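Local coordinates for UPF0678 fatty acid-binding protein-like protein ERS007657_00996 (Mycobacterium tuberculosis, PDB 6R3W) that binds heme b in a beta-barrel and probably acts as a peroxynitrite isomerase, converting peroxynitrite to nitrate, at residues 13-18 against 47-52; 80-85 against 90-95; 114-119 against 126-131. All coordinates share one frame; numbering follows the deposited sequence.

Contact 1 (13-18 against 47-52); sequences SPLLGS and PFLTYT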
# COMPACT_ATOMS: atom_id res chain seq x y z
N SER A 13 -10.95 10.88 -3.52
CA SER A 13 -11.91 10.96 -2.40
C SER A 13 -12.53 9.58 -2.10
O SER A 13 -12.78 9.28 -0.93
CB SER A 13 -12.96 12.05 -2.62
OG SER A 13 -13.86 11.75 -3.68
N PRO A 14 -12.75 8.68 -3.09
CA PRO A 14 -13.32 7.37 -2.76
C PRO A 14 -12.44 6.51 -1.82
O PRO A 14 -12.94 5.55 -1.27
CB PRO A 14 -13.50 6.69 -4.13
CG PRO A 14 -13.75 7.86 -5.06
CD PRO A 14 -12.77 8.91 -4.56
N LEU A 15 -11.16 6.83 -1.70
CA LEU A 15 -10.28 6.04 -0.81
C LEU A 15 -10.61 6.34 0.66
O LEU A 15 -10.33 5.50 1.52
CB LEU A 15 -8.81 6.35 -1.11
CG LEU A 15 -8.16 5.58 -2.26
CD1 LEU A 15 -8.82 5.87 -3.59
CD2 LEU A 15 -6.67 5.91 -2.31
N LEU A 16 -11.11 7.52 0.95
CA LEU A 16 -11.32 7.94 2.35
C LEU A 16 -12.22 6.94 3.07
O LEU A 16 -13.29 6.59 2.53
CB LEU A 16 -11.93 9.33 2.38
CG LEU A 16 -11.00 10.46 1.95
CD1 LEU A 16 -11.79 11.75 1.74
CD2 LEU A 16 -9.89 10.68 2.97
N GLY A 17 -11.85 6.59 4.29
CA GLY A 17 -12.62 5.71 5.16
C GLY A 17 -11.84 4.46 5.56
O GLY A 17 -10.59 4.46 5.49
N SER A 18 -12.58 3.49 6.06
CA SER A 18 -12.04 2.27 6.68
C SER A 18 -12.32 1.10 5.76
O SER A 18 -13.40 1.03 5.17
CB SER A 18 -12.65 2.05 8.03
OG SER A 18 -12.19 3.03 8.95
N PRO A 47 -2.83 18.41 0.63
CA PRO A 47 -2.85 17.54 -0.54
C PRO A 47 -2.16 16.18 -0.31
O PRO A 47 -1.35 15.72 -1.15
CB PRO A 47 -2.12 18.31 -1.65
CG PRO A 47 -1.61 19.58 -1.03
CD PRO A 47 -2.04 19.62 0.41
N PHE A 48 -2.55 15.51 0.76
CA PHE A 48 -2.14 14.12 1.03
C PHE A 48 -3.22 13.44 1.85
O PHE A 48 -3.93 14.12 2.64
CB PHE A 48 -0.79 14.07 1.76
CG PHE A 48 -0.76 14.71 3.13
CD1 PHE A 48 -1.10 14.00 4.28
CD2 PHE A 48 -0.31 16.01 3.28
CE1 PHE A 48 -1.05 14.60 5.53
CE2 PHE A 48 -0.23 16.59 4.53
CZ PHE A 48 -0.61 15.89 5.65
N LEU A 49 -3.32 12.14 1.68
CA LEU A 49 -4.07 11.26 2.58
C LEU A 49 -3.11 10.72 3.64
O LEU A 49 -1.96 10.39 3.32
CB LEU A 49 -4.69 10.10 1.81
CG LEU A 49 -5.65 10.47 0.70
CD1 LEU A 49 -6.15 9.23 -0.01
CD2 LEU A 49 -6.81 11.29 1.22
N THR A 50 -3.59 10.58 4.86
CA THR A 50 -2.96 9.72 5.87
C THR A 50 -3.39 8.29 5.60
O THR A 50 -4.53 8.06 5.15
CB THR A 50 -3.30 10.17 7.29
OG1 THR A 50 -4.71 9.99 7.50
CG2 THR A 50 -2.93 11.61 7.53
N TYR A 51 -2.51 7.35 5.91
CA TYR A 51 -2.73 5.92 5.60
C TYR A 51 -2.12 5.07 6.69
O TYR A 51 -0.94 5.25 7.02
CB TYR A 51 -2.13 5.58 4.24
CG TYR A 51 -1.97 4.10 3.96
CD1 TYR A 51 -3.05 3.28 3.69
CD2 TYR A 51 -0.73 3.51 4.06
CE1 TYR A 51 -2.88 1.93 3.47
CE2 TYR A 51 -0.54 2.16 3.81
CZ TYR A 51 -1.62 1.37 3.50
OH TYR A 51 -1.45 0.02 3.29
N THR A 52 -2.89 4.12 7.19
CA THR A 52 -2.37 3.10 8.10
C THR A 52 -2.93 1.74 7.73
O THR A 52 -4.11 1.66 7.37
CB THR A 52 -2.67 3.46 9.55
OG1 THR A 52 -4.09 3.59 9.64
CG2 THR A 52 -1.95 4.72 9.98
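Leu49 reaches from strand 48-57 against Leu15 and Leu16, at the end of 3-10 segment 13-15, giving one methyl to each. Its CD2 meets Leu16 CD2 at 3.6 Å, methyl against methyl, with the two side chains at a slant. Its CD1 lies 4.1 Å from Leu15 CB and equally far from Leu15 CD2, and here the side chains cross at about a right angle. Leu49 keeps CG beside the backbone N (chi1 -59°) and runs on to CD1, which goes to Leu15, while CD2 branches off toward Leu16. The contact is wholly apolar. The backbones stay apart, Leu16 CA and Leu49 CA being 8.0 Å from each other, because strand 33-42 runs between strands 17-25 and 48-57 in the sheet and pairs with both. Leu15 ends the 3-10 segment, and Leu16 N donates to Ser13 O (3.1 Å). Leu71, Phe41, Ile104 and Leu9 add apolar surface around the pair, and Leu15 O accepts a hydrogen bond from Trp19 NE1. A short 3-10 turn leading into the first strand, with Gly17 opening the predicted GXWXGXG motif and a tryptophan tied back to the turn, is characteristic of the closed end of a calycin-type beta-barrel.

Contact 2 (80-85 against 90-95); sequences ELVLAH and TEIEVG. With HEM (protoporphyrin IX containing Fe), chain B.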
# COMPACT_ATOMS: atom_id res chain seq x y z
N GLU A 80 2.96 10.12 -4.67
CA GLU A 80 4.12 9.69 -3.86
C GLU A 80 3.56 9.02 -2.60
O GLU A 80 2.90 9.70 -1.80
CB GLU A 80 5.04 10.87 -3.50
CG GLU A 80 5.70 11.54 -4.70
CD GLU A 80 6.19 12.94 -4.44
OE1 GLU A 80 5.91 13.48 -3.37
OE2 GLU A 80 6.91 13.49 -5.33
N LEU A 81 3.84 7.73 -2.42
CA LEU A 81 3.44 6.94 -1.23
C LEU A 81 4.66 6.82 -0.33
O LEU A 81 5.69 6.32 -0.78
CB LEU A 81 2.93 5.57 -1.66
CG LEU A 81 2.54 4.62 -0.53
CD1 LEU A 81 1.35 5.16 0.28
CD2 LEU A 81 2.20 3.25 -1.10
N VAL A 82 4.55 7.35 0.87
CA VAL A 82 5.67 7.53 1.81
C VAL A 82 5.38 6.71 3.06
O VAL A 82 4.39 7.02 3.73
CB VAL A 82 5.82 9.02 2.14
CG1 VAL A 82 7.02 9.27 3.04
CG2 VAL A 82 5.91 9.88 0.89
N LEU A 83 6.16 5.67 3.32
CA LEU A 83 5.79 4.68 4.36
C LEU A 83 6.97 4.34 5.26
O LEU A 83 8.12 4.22 4.81
CB LEU A 83 5.29 3.39 3.74
CG LEU A 83 3.99 3.48 2.94
CD1 LEU A 83 3.70 2.13 2.31
CD2 LEU A 83 2.83 3.95 3.81
N ALA A 84 6.64 4.09 6.53
CA ALA A 84 7.48 3.41 7.52
C ALA A 84 6.94 2.00 7.78
O ALA A 84 5.70 1.80 7.80
CB ALA A 84 7.49 4.20 8.80
N HIS A 85 7.85 1.08 8.00
CA HIS A 85 7.57 -0.34 8.33
C HIS A 85 8.25 -0.70 9.63
O HIS A 85 9.42 -0.34 9.88
CB HIS A 85 8.10 -1.26 7.22
CG HIS A 85 7.51 -1.01 5.88
ND1 HIS A 85 6.41 -1.70 5.44
CD2 HIS A 85 7.88 -0.18 4.89
CE1 HIS A 85 6.08 -1.25 4.24
NE2 HIS A 85 6.96 -0.31 3.89
N THR A 90 12.06 1.87 5.36
CA THR A 90 11.25 2.97 4.81
C THR A 90 11.10 2.78 3.31
O THR A 90 11.96 2.13 2.66
CB THR A 90 11.86 4.33 5.10
OG1 THR A 90 13.17 4.34 4.50
CG2 THR A 90 11.93 4.63 6.59
N GLU A 91 10.06 3.37 2.75
CA GLU A 91 9.64 3.13 1.34
C GLU A 91 9.09 4.47 0.81
O GLU A 91 8.20 5.04 1.44
CB GLU A 91 8.60 1.96 1.32
CG GLU A 91 7.87 1.72 0.01
CD GLU A 91 6.82 0.65 0.09
OE1 GLU A 91 6.49 0.19 1.23
OE2 GLU A 91 6.20 0.34 -0.97
N ILE A 92 9.54 4.89 -0.37
CA ILE A 92 8.83 5.90 -1.18
C ILE A 92 8.53 5.29 -2.53
O ILE A 92 9.48 4.90 -3.25
CB ILE A 92 9.61 7.20 -1.32
CG1 ILE A 92 9.96 7.78 0.05
CG2 ILE A 92 8.80 8.17 -2.17
CD1 ILE A 92 10.77 9.08 -0.02
N GLU A 93 7.25 5.12 -2.84
CA GLU A 93 6.86 4.66 -4.18
C GLU A 93 6.27 5.83 -4.93
O GLU A 93 5.56 6.66 -4.34
CB GLU A 93 5.81 3.56 -4.10
CG GLU A 93 6.29 2.32 -3.40
CD GLU A 93 5.59 1.05 -3.84
OE1 GLU A 93 5.03 1.05 -4.98
OE2 GLU A 93 5.78 0.03 -3.13
N VAL A 94 6.60 5.95 -6.20
CA VAL A 94 6.14 7.05 -7.05
C VAL A 94 5.33 6.45 -8.18
O VAL A 94 5.69 5.38 -8.69
CB VAL A 94 7.33 7.89 -7.53
CG1 VAL A 94 6.87 9.06 -8.37
CG2 VAL A 94 8.18 8.36 -6.37
N GLY A 95 4.30 7.15 -8.62
CA GLY A 95 3.57 6.67 -9.80
C GLY A 95 2.41 7.55 -10.16
O GLY A 95 2.48 8.79 -9.97
CHA HEM B . 8.57 -12.32 4.84
CHB HEM B . 3.99 -11.24 5.81
CHC HEM B . 4.54 -6.86 3.74
CHD HEM B . 9.28 -7.79 3.22
C1A HEM B . 7.28 -12.38 5.28
C2A HEM B . 6.73 -13.48 6.03
C3A HEM B . 5.45 -13.17 6.30
C4A HEM B . 5.19 -11.90 5.72
CMA HEM B . 4.48 -13.98 7.11
CAA HEM B . 7.47 -14.74 6.44
CBA HEM B . 7.73 -14.76 7.94
CGA HEM B . 8.60 -13.61 8.33
O1A HEM B . 8.18 -12.79 9.17
O2A HEM B . 9.75 -13.51 7.86
C1B HEM B . 3.73 -9.97 5.27
C2B HEM B . 2.47 -9.31 5.38
C3B HEM B . 2.60 -8.08 4.76
C4B HEM B . 4.00 -7.99 4.33
CMB HEM B . 1.23 -9.86 6.05
CAB HEM B . 1.59 -7.02 4.51
CBB HEM B . 0.32 -7.30 4.33
C1C HEM B . 5.90 -6.72 3.46
C2C HEM B . 6.50 -5.55 2.94
C3C HEM B . 7.85 -5.79 2.86
C4C HEM B . 8.06 -7.17 3.24
CMC HEM B . 5.76 -4.31 2.57
CAC HEM B . 8.95 -4.87 2.52
CBC HEM B . 9.00 -3.61 2.99
C1D HEM B . 9.46 -9.12 3.56
C2D HEM B . 10.76 -9.79 3.52
C3D HEM B . 10.57 -11.03 3.98
C4D HEM B . 9.13 -11.15 4.28
CMD HEM B . 12.08 -9.17 3.13
CAD HEM B . 11.66 -11.92 4.50
CBD HEM B . 12.08 -12.88 3.48
CGD HEM B . 13.24 -13.73 4.02
O1D HEM B . 13.64 -13.83 5.22
O2D HEM B . 13.80 -14.33 3.21
NA HEM B . 6.30 -11.41 5.13
NB HEM B . 4.61 -9.15 4.65
NC HEM B . 6.84 -7.70 3.60
ND HEM B . 8.50 -9.98 4.04
FE HEM B . 6.59 -9.61 4.28
O HOH W 1 7.03 -8.83 6.24
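Strands 80-85 and 90-95 run antiparallel as a beta hairpin of the heme-binding barrel, their axes 4.6 Å apart at closest and their directions 170° apart. Leu81 with Glu93 and Leu83 with Glu91 are the hydrogen-bonded pairs, each joined by two backbone bonds; Leu81 N to Glu93 O, at 2.8 Å, is nearly straight. Glu80 with Val94, Val82 with Ile92 and Ala84 with Thr90 are the non-hydrogen-bonded pairs, and their side chains share one face, where Val82 CG1 lies 4.5 Å from Ile92 CG1. Glu80 turns its carboxylate to Arg72 on strand 63-73.

The other face carries Leu81, Leu83, Glu91 and Glu93. Leu83 and Glu91 lie alongside each other, pointing the same way, with Leu83 CD1 3.6 Å from Glu91 OE1. The Glu91 chain is extended, its CG anti to the backbone N (chi1 170°), and this carries the carboxylate out to the His85 ring. There His85 NE2 donates to Glu91 OE1 at 2.7 Å; the oxygen lies close to the ring plane, and ring and carboxylate are only 17° from coplanar. Arg130 also forms a salt bridge to Glu91 OE1, so that this oxygen has two partners. On its other ring nitrogen, ND1, His85 is hydrogen-bonded to His65, so both nitrogens are engaged and the ring's rotation is fixed. His85 belongs to the heme pocket: HEM CBC sits over the centre of one ring face, 3.9 Å above its plane, and HEM CMC comes within 3.5 Å of His85 CE1.

Contact 3 (114-119 against 126-131); sequences GSIGLA and TALDRS
Ile116 CD1 lies against the backbone of strand 125-135, 3.3 Å from Thr126 C and 3.4 Å from Ala127 N; in this conformer, one of two modelled, the methyl rests on the peptide link between these two residues. The same methyl is 4.3 Å from Leu128 CG. Ile116 carries most of the contact. It holds CG1 beside its backbone N (chi1 -72°) and extends on to CD1 (chi2 172°), an outstretched arm that bridges the gap between two strand segments too far apart to pair. Their axes approach no closer than 7.2 Å and their directions differ by 129°, and the nearest CA atoms, those of Ile116 and Thr126, are 6.5 Å apart.

Around this first shell, Ser115 and Gly117 are tied by backbone hydrogen bonds to Ile92 and Thr90 of strand 89-100, which fixes the backbone from which Ile116 projects. On the facing strand, Thr126 and Ala127 both lie opposite Arg146 of strand 138-147, forming a classic beta bulge; Thr126 OG1 is also hydrogen-bonded to Arg146. The Thr110 hydroxyl, from the earlier part of strand 103-118, accepts the backbone N-H of Leu128, and its side chain touches Ile116 and Ala127 as well.

Leu128 turns inward, packing on Glu91, Glu93, Leu143 and Met145, and touches the heme, with its side chain about 6 Å from that of His155, the predicted axial ligand of the iron. Farther along the strand, Arg130 forms a salt bridge to Glu67. The whole is a beta hairpin whose strands diverge here, its second strand bulged against strand 138-147, at the heme-bearing side of the nitrobindin barrel.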
# COMPACT_ATOMS: atom_id res chain seq x y z
N GLY A 114 11.64 6.51 -6.71
CA GLY A 114 11.36 6.32 -5.29
C GLY A 114 12.60 5.88 -4.54
O GLY A 114 13.70 6.19 -4.98
N SER A 115 12.39 5.30 -3.36
CA SER A 115 13.44 5.13 -2.33
C SER A 115 13.13 3.87 -1.51
O SER A 115 11.93 3.62 -1.26
CB SER A 115 13.50 6.35 -1.43
OG SER A 115 14.45 6.16 -0.41
N ILE A 116 14.15 3.19 -1.05
CA ILE A 116 14.06 2.29 0.12
C ILE A 116 15.17 2.66 1.09
O ILE A 116 16.32 2.88 0.64
CB ILE A 116 14.14 0.83 -0.34
CG1 ILE A 116 12.84 0.45 -1.06
CG2 ILE A 116 14.47 -0.09 0.82
CD1 ILE A 116 12.87 -0.89 -1.71
N GLY A 117 14.84 2.70 2.36
CA GLY A 117 15.85 2.80 3.41
C GLY A 117 15.85 1.56 4.27
O GLY A 117 14.76 1.04 4.59
N LEU A 118 17.03 1.08 4.62
CA LEU A 118 17.19 -0.13 5.43
C LEU A 118 17.92 0.23 6.72
O LEU A 118 19.07 0.71 6.65
CB LEU A 118 17.97 -1.17 4.65
CG LEU A 118 17.41 -1.57 3.30
CD1 LEU A 118 18.36 -2.55 2.63
CD2 LEU A 118 16.02 -2.18 3.43
N ALA A 119 17.33 -0.10 7.86
CA ALA A 119 18.04 0.04 9.13
C ALA A 119 19.17 -0.98 9.16
O ALA A 119 19.16 -1.96 8.39
CB ALA A 119 17.10 -0.19 10.29
N THR A 126 15.18 -4.24 -1.95
CA THR A 126 15.71 -3.25 -2.89
C THR A 126 14.65 -2.66 -3.81
O THR A 126 14.93 -1.62 -4.39
CB THR A 126 16.90 -3.79 -3.68
OG1 THR A 126 16.48 -4.88 -4.51
CG2 THR A 126 18.04 -4.21 -2.78
N ALA A 127 13.51 -3.32 -4.02
CA ALA A 127 12.43 -2.67 -4.80
C ALA A 127 11.07 -3.17 -4.33
O ALA A 127 10.94 -4.35 -3.98
CB ALA A 127 12.60 -2.88 -6.29
N LEU A 128 10.08 -2.28 -4.43
CA LEU A 128 8.66 -2.60 -4.18
C LEU A 128 7.81 -1.93 -5.24
O LEU A 128 8.04 -0.74 -5.53
CB LEU A 128 8.27 -2.10 -2.79
CG LEU A 128 8.98 -2.80 -1.64
CD1 LEU A 128 8.89 -1.99 -0.36
CD2 LEU A 128 8.45 -4.21 -1.43
N ASP A 129 6.89 -2.69 -5.81
CA ASP A 129 5.88 -2.19 -6.76
C ASP A 129 4.50 -2.48 -6.18
O ASP A 129 4.28 -3.58 -5.65
CB ASP A 129 5.97 -2.90 -8.11
CG ASP A 129 7.17 -2.60 -8.99
OD1 ASP A 129 8.17 -2.05 -8.50
OD2 ASP A 129 7.11 -3.02 -10.18
N ARG A 130 3.61 -1.52 -6.28
CA ARG A 130 2.20 -1.67 -5.86
C ARG A 130 1.25 -1.34 -7.01
O ARG A 130 1.42 -0.29 -7.66
CB ARG A 130 1.92 -0.78 -4.65
CG ARG A 130 2.61 -1.24 -3.37
CD ARG A 130 2.44 -0.22 -2.27
NE ARG A 130 3.31 -0.48 -1.14
CZ ARG A 130 2.91 -0.80 0.08
NH1 ARG A 130 1.62 -0.94 0.38
NH2 ARG A 130 3.81 -1.00 1.02
N SER A 131 0.25 -2.18 -7.19
CA SER A 131 -0.90 -1.96 -8.09
C SER A 131 -2.19 -1.99 -7.27
O SER A 131 -2.47 -3.02 -6.69
CB SER A 131 -0.89 -3.01 -9.18
OG SER A 131 -1.95 -2.80 -10.08

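How the contacts relate
All three contacts belong to one antiparallel barrel, but they use it differently. Contact 1 is a buried leucine cluster away from the annotated sites, made across an intervening strand; contact 2 is true neighbour pairing, partly buried and with polar groups on its inner face; contact 3 is also partly buried, yet rests largely on one isoleucine side chain against a strand backbone. Contacts 2 and 3 interlock: Ile92 N lies 2.8 Å from Ser115 O, a probable hydrogen bond, and Leu128 CD1 packs 3.4 Å from Glu91 CD. Both reach the heme, through His85 and Leu128. Contact 1 meets contact 2 where Tyr51 CD2 touches Leu83 CD2 at 3.6 Å.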